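Local atomic coordinates of ribonucleoside triphosphate reductase (Lactobacillus leichmannii, PDB entry 1L1L), a protein that catalyses the adenosylcobalamin-dependent reduction of ribonucleoside triphosphates to 2'-deoxyribonucleoside triphosphates, working as an allosterically regulated monomer. Residues A[428-431]-A[435-438]; A[478-483]-A[515-520]; A[234-237]-A[241-244]; A[152-157]-A[225-230]; A[575-578]-A[583-586]. All coordinates share one frame; numbering follows the deposited sequence.

Contact 1: A[428-431]-A[435-438]; sequences IAEE and DLQE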
# COMPACT_ATOMS: atom_id res chain seq x y z
N ILE A 428 -17.45 14.72 1.24
CA ILE A 428 -17.09 15.53 0.09
C ILE A 428 -17.92 15.23 -1.16
O ILE A 428 -18.33 16.14 -1.88
CB ILE A 428 -15.59 15.38 -0.24
CG1 ILE A 428 -14.76 15.82 0.98
CG2 ILE A 428 -15.23 16.21 -1.46
CD1 ILE A 428 -13.28 15.61 0.82
N ALA A 429 -18.18 13.95 -1.43
CA ALA A 429 -18.98 13.60 -2.59
C ALA A 429 -20.36 14.25 -2.48
O ALA A 429 -20.87 14.82 -3.45
CB ALA A 429 -19.12 12.09 -2.69
N GLU A 430 -20.95 14.19 -1.29
CA GLU A 430 -22.26 14.77 -1.03
C GLU A 430 -22.25 16.28 -1.21
O GLU A 430 -23.17 16.85 -1.80
CB GLU A 430 -22.72 14.42 0.39
CG GLU A 430 -23.05 12.95 0.59
CD GLU A 430 -23.54 12.65 1.99
OE1 GLU A 430 -24.27 11.66 2.15
OE2 GLU A 430 -23.18 13.40 2.93
N GLU A 431 -21.22 16.93 -0.68
CA GLU A 431 -21.08 18.38 -0.78
C GLU A 431 -20.86 18.81 -2.24
O GLU A 431 -21.13 19.96 -2.61
CB GLU A 431 -19.93 18.87 0.11
CG GLU A 431 -20.15 18.56 1.60
CD GLU A 431 -18.95 18.89 2.47
OE1 GLU A 431 -17.83 18.42 2.14
OE2 GLU A 431 -19.12 19.59 3.49
N ASP A 435 -24.95 11.78 -5.56
CA ASP A 435 -25.80 10.83 -4.84
C ASP A 435 -24.81 9.71 -4.53
O ASP A 435 -24.25 9.12 -5.45
CB ASP A 435 -26.92 10.31 -5.75
CG ASP A 435 -27.38 8.90 -5.36
OD1 ASP A 435 -27.70 8.67 -4.18
OD2 ASP A 435 -27.42 8.04 -6.26
N LEU A 436 -24.58 9.43 -3.24
CA LEU A 436 -23.62 8.40 -2.85
C LEU A 436 -23.81 7.06 -3.54
O LEU A 436 -22.86 6.47 -4.03
CB LEU A 436 -23.61 8.22 -1.33
CG LEU A 436 -23.09 9.42 -0.56
CD1 LEU A 436 -22.93 9.05 0.90
CD2 LEU A 436 -21.75 9.89 -1.13
N GLN A 437 -25.05 6.59 -3.59
CA GLN A 437 -25.34 5.32 -4.24
C GLN A 437 -24.72 5.29 -5.64
O GLN A 437 -24.16 4.27 -6.05
CB GLN A 437 -26.86 5.10 -4.32
CG GLN A 437 -27.30 3.81 -5.01
CD GLN A 437 -26.88 3.75 -6.47
OE1 GLN A 437 -27.23 4.63 -7.27
NE2 GLN A 437 -26.11 2.72 -6.83
N GLU A 438 -24.80 6.40 -6.37
CA GLU A 438 -24.22 6.45 -7.72
C GLU A 438 -22.69 6.53 -7.69
O GLU A 438 -22.01 6.06 -8.59
CB GLU A 438 -24.77 7.64 -8.52
CG GLU A 438 -23.91 8.00 -9.73
CD GLU A 438 -24.55 9.05 -10.64
OE1 GLU A 438 -25.19 9.98 -10.12
OE2 GLU A 438 -24.37 8.94 -11.87

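Contact 2: A[478-483]-A[515-520]; sequences QDWLLT and IKMVDQ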
# COMPACT_ATOMS: atom_id res chain seq x y z
N GLN A 478 -14.71 9.75 9.81
CA GLN A 478 -15.05 10.48 11.01
C GLN A 478 -15.71 11.81 10.65
O GLN A 478 -16.68 12.21 11.31
CB GLN A 478 -13.82 10.71 11.89
CG GLN A 478 -13.23 9.43 12.50
CD GLN A 478 -14.27 8.52 13.15
OE1 GLN A 478 -15.13 8.98 13.89
NE2 GLN A 478 -14.18 7.22 12.87
N ASP A 479 -15.22 12.48 9.61
CA ASP A 479 -15.81 13.76 9.19
C ASP A 479 -17.26 13.55 8.77
O ASP A 479 -18.16 14.30 9.16
CB ASP A 479 -15.09 14.37 7.97
CG ASP A 479 -13.64 14.71 8.24
OD1 ASP A 479 -13.27 15.00 9.40
OD2 ASP A 479 -12.87 14.70 7.25
N TRP A 480 -17.47 12.52 7.96
CA TRP A 480 -18.79 12.19 7.45
C TRP A 480 -19.81 11.89 8.54
O TRP A 480 -20.95 12.35 8.47
CB TRP A 480 -18.69 11.00 6.50
CG TRP A 480 -19.99 10.61 5.85
CD1 TRP A 480 -20.84 11.43 5.16
CD2 TRP A 480 -20.55 9.29 5.78
NE1 TRP A 480 -21.89 10.70 4.65
CE2 TRP A 480 -21.74 9.39 5.01
CE3 TRP A 480 -20.17 8.04 6.28
CZ2 TRP A 480 -22.54 8.27 4.73
CZ3 TRP A 480 -20.97 6.93 6.00
CH2 TRP A 480 -22.14 7.06 5.23
N LEU A 481 -19.40 11.12 9.55
CA LEU A 481 -20.29 10.75 10.65
C LEU A 481 -20.55 11.88 11.66
O LEU A 481 -21.68 12.09 12.08
CB LEU A 481 -19.75 9.53 11.39
CG LEU A 481 -19.57 8.24 10.58
CD1 LEU A 481 -19.00 7.15 11.48
CD2 LEU A 481 -20.89 7.81 9.98
N LEU A 482 -19.50 12.59 12.05
CA LEU A 482 -19.64 13.66 13.02
C LEU A 482 -20.58 14.73 12.50
O LEU A 482 -21.44 15.25 13.22
CB LEU A 482 -18.27 14.29 13.33
CG LEU A 482 -18.25 15.43 14.36
CD1 LEU A 482 -18.80 14.94 15.69
CD2 LEU A 482 -16.83 15.94 14.53
N THR A 483 -20.42 15.05 11.22
CA THR A 483 -21.24 16.06 10.58
C THR A 483 -22.67 15.57 10.48
O THR A 483 -23.59 16.14 11.07
CB THR A 483 -20.71 16.35 9.16
OG1 THR A 483 -19.36 16.81 9.26
CG2 THR A 483 -21.55 17.42 8.46
N ILE A 515 -25.57 2.61 10.95
CA ILE A 515 -25.74 1.29 10.36
C ILE A 515 -26.45 1.37 9.01
O ILE A 515 -26.01 0.78 8.02
CB ILE A 515 -26.56 0.38 11.29
CG1 ILE A 515 -25.78 0.14 12.59
CG2 ILE A 515 -26.87 -0.93 10.60
CD1 ILE A 515 -26.55 -0.63 13.63
N LYS A 516 -27.55 2.11 8.98
CA LYS A 516 -28.32 2.24 7.75
C LYS A 516 -27.54 2.92 6.63
O LYS A 516 -27.52 2.43 5.50
CB LYS A 516 -29.61 3.02 8.00
CG LYS A 516 -30.56 3.00 6.81
CD LYS A 516 -30.87 1.55 6.43
CE LYS A 516 -31.62 1.46 5.11
NZ LYS A 516 -31.86 0.03 4.73
N MET A 517 -26.89 4.04 6.92
CA MET A 517 -26.14 4.74 5.89
C MET A 517 -24.99 3.91 5.31
O MET A 517 -24.78 3.93 4.10
CB MET A 517 -25.66 6.11 6.39
CG MET A 517 -25.23 6.21 7.84
SD MET A 517 -25.47 7.92 8.51
CE MET A 517 -24.15 8.81 7.73
N VAL A 518 -24.26 3.16 6.14
CA VAL A 518 -23.17 2.37 5.59
C VAL A 518 -23.70 1.11 4.91
O VAL A 518 -23.17 0.68 3.90
CB VAL A 518 -22.11 1.97 6.66
CG1 VAL A 518 -21.54 3.23 7.32
CG2 VAL A 518 -22.72 1.04 7.69
N ASP A 519 -24.78 0.55 5.46
CA ASP A 519 -25.38 -0.64 4.87
C ASP A 519 -25.92 -0.39 3.45
O ASP A 519 -25.82 -1.26 2.59
CB ASP A 519 -26.50 -1.16 5.77
CG ASP A 519 -27.15 -2.41 5.23
OD1 ASP A 519 -26.46 -3.45 5.12
OD2 ASP A 519 -28.36 -2.37 4.91
N GLN A 520 -26.49 0.78 3.21
CA GLN A 520 -27.03 1.09 1.88
C GLN A 520 -25.92 1.25 0.86
O GLN A 520 -26.07 0.90 -0.31
CB GLN A 520 -27.87 2.36 1.92
CG GLN A 520 -29.03 2.31 2.88
CD GLN A 520 -29.93 3.51 2.73
OE1 GLN A 520 -29.48 4.66 2.77
NE2 GLN A 520 -31.23 3.25 2.55

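Contact 3: A[234-237]-A[241-244]; sequences LIDL and QTNP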
# COMPACT_ATOMS: atom_id res chain seq x y z
N LEU A 234 20.76 -17.81 -7.70
CA LEU A 234 21.51 -17.92 -6.45
C LEU A 234 20.79 -18.80 -5.42
O LEU A 234 21.42 -19.65 -4.78
CB LEU A 234 21.73 -16.54 -5.84
CG LEU A 234 22.35 -16.57 -4.44
CD1 LEU A 234 23.72 -17.25 -4.50
CD2 LEU A 234 22.48 -15.16 -3.90
N ILE A 235 19.49 -18.60 -5.27
CA ILE A 235 18.71 -19.37 -4.32
C ILE A 235 18.56 -20.84 -4.74
O ILE A 235 18.88 -21.75 -3.97
CB ILE A 235 17.29 -18.77 -4.15
CG1 ILE A 235 17.38 -17.42 -3.44
CG2 ILE A 235 16.42 -19.72 -3.36
CD1 ILE A 235 16.06 -16.64 -3.41
N ASP A 236 18.10 -21.07 -5.97
CA ASP A 236 17.89 -22.43 -6.46
C ASP A 236 19.14 -23.32 -6.49
O ASP A 236 19.02 -24.55 -6.54
CB ASP A 236 17.23 -22.41 -7.85
CG ASP A 236 15.77 -21.92 -7.81
OD1 ASP A 236 15.06 -22.23 -6.84
OD2 ASP A 236 15.34 -21.25 -8.77
N LEU A 237 20.33 -22.72 -6.46
CA LEU A 237 21.58 -23.49 -6.49
C LEU A 237 21.91 -24.09 -5.13
O LEU A 237 22.90 -24.82 -4.99
CB LEU A 237 22.75 -22.63 -6.96
CG LEU A 237 22.83 -22.28 -8.44
CD1 LEU A 237 24.10 -21.47 -8.68
CD2 LEU A 237 22.83 -23.55 -9.29
N GLN A 241 17.23 -30.38 -5.84
CA GLN A 241 16.08 -30.49 -6.74
C GLN A 241 16.21 -29.60 -7.98
O GLN A 241 15.68 -29.92 -9.04
CB GLN A 241 14.80 -30.12 -6.00
CG GLN A 241 14.73 -28.65 -5.59
CD GLN A 241 13.51 -28.33 -4.77
OE1 GLN A 241 13.40 -28.77 -3.62
NE2 GLN A 241 12.58 -27.58 -5.34
N THR A 242 16.91 -28.48 -7.82
CA THR A 242 17.10 -27.53 -8.92
C THR A 242 18.58 -27.32 -9.18
O THR A 242 19.00 -26.23 -9.60
CB THR A 242 16.44 -26.17 -8.61
OG1 THR A 242 16.83 -25.74 -7.30
CG2 THR A 242 14.93 -26.28 -8.66
N ASN A 243 19.38 -28.35 -8.94
CA ASN A 243 20.82 -28.30 -9.15
C ASN A 243 21.40 -29.72 -9.20
O ASN A 243 22.19 -30.12 -8.34
CB ASN A 243 21.49 -27.51 -8.02
CG ASN A 243 22.97 -27.30 -8.27
OD1 ASN A 243 23.50 -27.68 -9.32
ND2 ASN A 243 23.65 -26.68 -7.31
N PRO A 244 21.01 -30.49 -10.22
CA PRO A 244 21.50 -31.86 -10.38
C PRO A 244 23.03 -31.98 -10.40
O PRO A 244 23.60 -32.83 -9.72
CB PRO A 244 20.85 -32.32 -11.68
CG PRO A 244 20.63 -31.03 -12.44
CD PRO A 244 20.14 -30.12 -11.36
O HOH W 1 14.79 -24.60 -5.74

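Contact 4: A[152-157]-A[225-230]; sequences FLFDEL and EGWVLA. Unlike the reference sequence in segment 152-157: Phe-152 (reference Cys).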
# COMPACT_ATOMS: atom_id res chain seq x y z
N PHE A 152 8.61 -13.62 -6.90
CA PHE A 152 7.32 -12.93 -6.99
C PHE A 152 7.40 -11.66 -6.15
O PHE A 152 7.09 -10.56 -6.63
CB PHE A 152 6.19 -13.81 -6.45
CG PHE A 152 4.84 -13.16 -6.51
CD1 PHE A 152 4.10 -13.19 -7.69
CD2 PHE A 152 4.36 -12.43 -5.43
CE1 PHE A 152 2.89 -12.50 -7.79
CE2 PHE A 152 3.15 -11.74 -5.52
CZ PHE A 152 2.42 -11.77 -6.71
N LEU A 153 7.81 -11.81 -4.90
CA LEU A 153 7.94 -10.66 -4.01
C LEU A 153 8.91 -9.61 -4.57
O LEU A 153 8.60 -8.41 -4.59
CB LEU A 153 8.39 -11.11 -2.62
CG LEU A 153 8.69 -10.02 -1.60
CD1 LEU A 153 8.03 -10.36 -0.29
CD2 LEU A 153 10.19 -9.90 -1.42
N PHE A 154 10.08 -10.07 -5.02
CA PHE A 154 11.13 -9.21 -5.58
C PHE A 154 10.57 -8.40 -6.77
O PHE A 154 10.76 -7.19 -6.88
CB PHE A 154 12.29 -10.09 -6.05
CG PHE A 154 13.60 -9.36 -6.29
CD1 PHE A 154 13.75 -8.01 -6.01
CD2 PHE A 154 14.71 -10.07 -6.78
CE1 PHE A 154 14.97 -7.37 -6.21
CE2 PHE A 154 15.93 -9.44 -6.99
CZ PHE A 154 16.07 -8.08 -6.70
N ASP A 155 9.86 -9.10 -7.64
CA ASP A 155 9.30 -8.46 -8.84
C ASP A 155 8.27 -7.37 -8.51
O ASP A 155 8.42 -6.22 -8.92
CB ASP A 155 8.70 -9.54 -9.75
CG ASP A 155 8.24 -8.99 -11.10
OD1 ASP A 155 8.98 -8.17 -11.67
OD2 ASP A 155 7.15 -9.39 -11.57
N GLU A 156 7.25 -7.72 -7.74
CA GLU A 156 6.22 -6.75 -7.37
C GLU A 156 6.81 -5.59 -6.59
O GLU A 156 6.38 -4.44 -6.73
CB GLU A 156 5.11 -7.44 -6.58
CG GLU A 156 4.38 -8.53 -7.35
CD GLU A 156 3.91 -8.08 -8.74
OE1 GLU A 156 3.56 -6.89 -8.91
OE2 GLU A 156 3.89 -8.94 -9.65
N LEU A 157 7.81 -5.87 -5.75
CA LEU A 157 8.46 -4.80 -5.00
C LEU A 157 9.19 -3.85 -5.96
O LEU A 157 9.15 -2.63 -5.79
CB LEU A 157 9.47 -5.36 -3.98
CG LEU A 157 8.95 -5.95 -2.65
CD1 LEU A 157 10.12 -6.65 -1.89
CD2 LEU A 157 8.34 -4.85 -1.81
N GLU A 225 13.90 -7.88 -14.65
CA GLU A 225 13.90 -9.33 -14.73
C GLU A 225 15.30 -9.88 -14.50
O GLU A 225 15.47 -10.95 -13.90
CB GLU A 225 13.37 -9.79 -16.09
CG GLU A 225 11.99 -9.24 -16.43
CD GLU A 225 12.01 -7.72 -16.58
OE1 GLU A 225 12.81 -7.21 -17.38
OE2 GLU A 225 11.21 -7.04 -15.89
N GLY A 226 16.31 -9.16 -14.98
CA GLY A 226 17.68 -9.61 -14.80
C GLY A 226 17.99 -9.76 -13.32
O GLY A 226 18.64 -10.73 -12.91
N TRP A 227 17.53 -8.80 -12.53
CA TRP A 227 17.73 -8.77 -11.08
C TRP A 227 17.03 -9.94 -10.41
O TRP A 227 17.62 -10.61 -9.55
CB TRP A 227 17.18 -7.46 -10.49
CG TRP A 227 18.08 -6.26 -10.67
CD1 TRP A 227 18.78 -5.92 -11.79
CD2 TRP A 227 18.34 -5.24 -9.70
NE1 TRP A 227 19.46 -4.75 -11.58
CE2 TRP A 227 19.20 -4.31 -10.31
CE3 TRP A 227 17.92 -5.02 -8.38
CZ2 TRP A 227 19.66 -3.17 -9.64
CZ3 TRP A 227 18.37 -3.89 -7.71
CH2 TRP A 227 19.23 -2.97 -8.34
N VAL A 228 15.78 -10.18 -10.79
CA VAL A 228 14.99 -11.27 -10.24
C VAL A 228 15.61 -12.64 -10.56
O VAL A 228 15.81 -13.46 -9.66
CB VAL A 228 13.53 -11.25 -10.78
CG1 VAL A 228 12.76 -12.47 -10.27
CG2 VAL A 228 12.83 -9.96 -10.32
N LEU A 229 15.90 -12.88 -11.83
CA LEU A 229 16.49 -14.15 -12.27
C LEU A 229 17.84 -14.44 -11.58
O LEU A 229 18.15 -15.60 -11.30
CB LEU A 229 16.67 -14.15 -13.80
CG LEU A 229 15.37 -14.09 -14.61
CD1 LEU A 229 15.68 -14.04 -16.09
CD2 LEU A 229 14.49 -15.28 -14.28
N ALA A 230 18.61 -13.40 -11.30
CA ALA A 230 19.91 -13.55 -10.65
C ALA A 230 19.78 -13.99 -9.19
O ALA A 230 20.62 -14.73 -8.66
CB ALA A 230 20.68 -12.26 -10.73

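Contact 5: A[575-578]-A[583-586]; sequences IRFQ and LLPA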
# COMPACT_ATOMS: atom_id res chain seq x y z
N ILE A 575 4.86 20.96 6.13
CA ILE A 575 5.20 20.15 4.97
C ILE A 575 6.64 20.49 4.62
O ILE A 575 7.00 21.66 4.50
CB ILE A 575 4.29 20.49 3.78
CG1 ILE A 575 2.84 20.37 4.22
CG2 ILE A 575 4.58 19.55 2.62
CD1 ILE A 575 2.50 19.03 4.86
N ARG A 576 7.48 19.46 4.48
CA ARG A 576 8.89 19.67 4.18
C ARG A 576 9.20 19.61 2.69
O ARG A 576 8.73 18.71 1.97
CB ARG A 576 9.72 18.63 4.95
CG ARG A 576 9.30 18.59 6.42
CD ARG A 576 10.38 18.09 7.36
NE ARG A 576 10.90 16.79 6.96
CZ ARG A 576 11.73 16.06 7.71
NH1 ARG A 576 12.17 14.88 7.28
NH2 ARG A 576 12.09 16.51 8.91
N PHE A 577 9.98 20.59 2.25
CA PHE A 577 10.39 20.73 0.85
C PHE A 577 11.90 20.87 0.73
O PHE A 577 12.54 21.45 1.59
CB PHE A 577 9.81 22.01 0.22
CG PHE A 577 8.31 22.04 0.13
CD1 PHE A 577 7.54 22.42 1.23
CD2 PHE A 577 7.67 21.67 -1.05
CE1 PHE A 577 6.15 22.43 1.16
CE2 PHE A 577 6.28 21.68 -1.13
CZ PHE A 577 5.51 22.05 -0.02
N GLN A 578 12.44 20.37 -0.38
CA GLN A 578 13.85 20.53 -0.67
C GLN A 578 13.98 22.03 -0.91
O GLN A 578 13.09 22.65 -1.49
CB GLN A 578 14.23 19.76 -1.94
CG GLN A 578 15.06 18.49 -1.68
CD GLN A 578 15.09 17.54 -2.87
OE1 GLN A 578 15.93 16.64 -2.93
NE2 GLN A 578 14.17 17.72 -3.81
N LEU A 583 8.11 24.91 -6.07
CA LEU A 583 6.95 25.41 -5.36
C LEU A 583 7.21 26.44 -4.25
O LEU A 583 6.32 27.22 -3.92
CB LEU A 583 6.16 24.24 -4.76
CG LEU A 583 5.56 23.23 -5.74
CD1 LEU A 583 4.89 22.10 -4.97
CD2 LEU A 583 4.55 23.95 -6.65
N LEU A 584 8.40 26.44 -3.68
CA LEU A 584 8.68 27.36 -2.58
C LEU A 584 8.50 28.84 -2.86
O LEU A 584 7.92 29.56 -2.05
CB LEU A 584 10.08 27.12 -2.01
CG LEU A 584 10.25 25.85 -1.18
CD1 LEU A 584 11.70 25.79 -0.63
CD2 LEU A 584 9.26 25.85 -0.02
N PRO A 585 8.99 29.32 -4.01
CA PRO A 585 8.79 30.76 -4.24
C PRO A 585 7.32 31.12 -4.29
O PRO A 585 6.93 32.17 -3.80
CB PRO A 585 9.55 31.02 -5.55
CG PRO A 585 9.71 29.68 -6.18
CD PRO A 585 9.86 28.72 -5.04
N ALA A 586 6.50 30.24 -4.86
CA ALA A 586 5.07 30.50 -4.93
C ALA A 586 4.44 30.47 -3.55
O ALA A 586 3.58 31.31 -3.23
CB ALA A 586 4.40 29.47 -5.85

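Contact 1: A[428-431]-A[435-438]
Ala-429 and Glu-430, in the last turn of the short helix 426-431, pack against Leu-436 at the start of helix 436-450, a small and largely apolar contact inside a short connection between consecutive helices. Only three residues separate the two segments. Leu-436 carries one side of the contact alone and divides its two methyls between two partners. CD2 lies 3.8 Å from Ala-429 CB, where a short side chain lets the helices close up, and the same methyl also touches the aliphatic stem of Glu-430 at CG (3.7 Å). CD1 turns to the carboxylate and comes within 3.2 Å of Glu-430 OE1. The glutamate can serve both neighbours because its chain is extended beyond CG (chi2 -178°): the methylenes run past the leucine while the charged end passes on to Arg-484, which forms a salt bridge with OE1. A weak hydrogen bond from Trp-480 NE1 reaches OE2. Leu-436 also rests on Leu-521 of helix 512-536, so a branched apolar residue suits this buried place. Just before it, Asp-435 faces away from helix 426-431 and caps the new helix. Its OD1 accepts weakly from Gln-437 N (3.4 Å), and OD2 accepts weakly from Glu-438 N (3.1 Å). The arrangement is that of two helices joined by a short loop, the second opening with an aspartate N-cap.

Contact 2: A[478-483]-A[515-520]
Trp-480 and Met-517 reach out from their helices to meet head-on, the indole offering a face to the thioether. Met-517 CE sits over the six-membered ring of Trp-480, 3.6 Å from its centroid and 19° off the normal, which makes this a CH-pi contact. It is displaced toward the rim, so the nearest ring atom is Trp-480 CZ2, at 3.4 Å from Met-517 CE. The bend at the end of the methionine (chi3 -74°) is what lays the methyl on the ring. Met-517 SD stays further back, 5.1 Å from the same centroid though still above the face. Hydrogens on a carbon next to sulfur carry some positive charge and would find the electron-rich indole attractive. A second meeting takes place at the ring's rim, where Val-518 CG1 lies near the indole plane, 4.0 Å from Trp-480 CZ3. The methyl of Met-517 also reaches Leu-481 CD2 at 4.1 Å, so it is covered by both ring and aliphatic branch. Long side chains suit this place, since they span segment axes 12.3 Å apart at closest approach and inclined at 136° between their N-to-C directions. On helix 477-485, Asp-479 O accepts from both Thr-483 N and Thr-483 OG1, which reach it from opposite faces of the carbonyl plane. The carboxylate of Asp-479 bonds His-566 and the backbone N of Ser-560. The arrangement is a Met-aromatic contact within the buried packing of two alpha-helices.

Contact 3: A[234-237]-A[241-244]
The C-terminal end of helix 224-236 is held by the loop that follows it, with Thr-242 and Asn-243 bonding successive carbonyl groups of Asp-236 and Leu-237. Thr-242 OG1 donates to Asp-236 O at 2.6 Å, a short bond made with the donor only slightly tilted from the carbonyl plane. Its torsion (chi1 49°) places the hydroxyl between the backbone N and carbonyl carbon, pointing at the helix. Next along, Asn-243 ND2 donates to Leu-237 O at 3.1 Å, with an N-H...O angle of 147° and the donor more tilted from the carbonyl plane, and a further bond joins ND2 to Lys-247 O. Leu-237 CD2 lies beside the amide, 3.8 Å from Asn-243 ND2. A water bridges the helix end and the loop by donating to Asp-236 OD1 (2.6 Å) and Thr-242 OG1 (2.8 Å), so the threonine hydroxyl accepts as well as donates. The other carboxylate oxygen, OD2, is bonded by Ser-147 and Tyr-138. Small polar residues suit this buried position, since carbonyls at a helix end lack the N-H of a further turn. Side chains of the following loop thus bond the carbonyls at and just beyond the helix C-terminus, within the insertion domain of the B12-dependent reductase family.

Contact 4: A[152-157]-A[225-230]
Phe-154 is the centre of the contact, meeting both Trp-227 and Val-228 of the facing helix. Its apolar packing has two parts. Toward Trp-227, the side chains lie roughly perpendicular, and Phe-154 CZ lies at the edge of the indole, in its plane, 4.0 Å from Trp-227 CE3. Toward Val-228 the two side chains lie alongside one another, pointing oppositely, with Phe-154 CD2 at 4.0 Å from Val-228 CG2 and at 3.7 Å from the backbone CA of the same valine. The phenyl group, carried anti to the backbone N (chi1 -164°), is thereby directed at the other helix, where a flat ring can reach close to its main chain. Val-228 CG2 also rests against Asp-155 CB at 4.2 Å.

A second kind of contact joins ring and backbone: Phe-154 CE2 comes to 3.3 Å from Trp-227 O. No hydrogen bond crosses the contact; Asp-155 uses its stem for the packing, while its carboxylate turns to partners outside it, forming salt bridges with Arg-224 and Lys-159 and a hydrogen bond with Trp-457. These partners would probably ease the nearness of Glu-225, whose OE2 stands 4.9 Å from Asp-155 OD1.

The segment axes run nearly antiparallel, at 160°, and are 9.6 Å apart at closest approach. Helix 148-158 also meets Ile-308 of helix 298-313, on which Phe-154 rests, and strand 162-166, which Leu-153 and Leu-157 touch through Val-163.

Contact 5: A[575-578]-A[583-586]
Phe-577 lies against Leu-584 and Leu-583, the phenylalanine at the end of a strand and the leucines on the following helix. The closest side-chain meeting is with Leu-584, whose CD2 methyl lies 3.9 Å from Phe-577 CB and equally near CG, the two side chains passing one another head to tail. Farther along the ring, on the same side of its plane, CE2 of Phe-577 is touched by Leu-583 CD1 at 4.1 Å. Leu-584 has a second role: its other methyl, CD1, comes within 3.5 Å of the backbone oxygen of Gln-578. Its CG is set beside the backbone N (chi1 -73°), and this sends the two methyls back toward the strand. A branched residue suits such a place, since the fork of Leu-584 lets one methyl pack on the ring and the other on the backbone.

Outward from this shell, Arg-33 makes a cation-pi contact with the Phe-577 ring and also bonds Arg-576 O. Asp-581, in the connecting loop, accepts from Leu-583 N. Val-29 of helix 27-32 touches both Phe-577 and Leu-583.

Strand 570-578 pairs with strand 603-611 in an antiparallel sheet, Phe-577 bonding Thr-604 through the backbone, while Val-606 of that strand touches Phe-577 and Leu-584. Helix 583-589 thus packs beside this sheet, with Leu-583 and Ala-586 reaching Phe-713 of helix 709-719.

In the fold
All five contacts are largely buried, though only contact 5 includes an exposed residue, Gln-578, among those touching. Contacts 1 and 2 lie side by side, centres 12 Å apart, and meet where Leu-436 and Glu-430 touch Trp-480. Contacts 3 and 4 share helix 224-236: contact 4 packs its first half, contact 3 closes its end, with centres about 17 Å apart on the side of the chain opposite contacts 1 and 2. Chemistry follows position. The helix-helix contacts 2 and 4 use aromatic rings and methyls, contacts 1 and 5 set one or two leucines of a helix against the preceding helix or strand, and contact 3 relies on hydrogen bonds and a water.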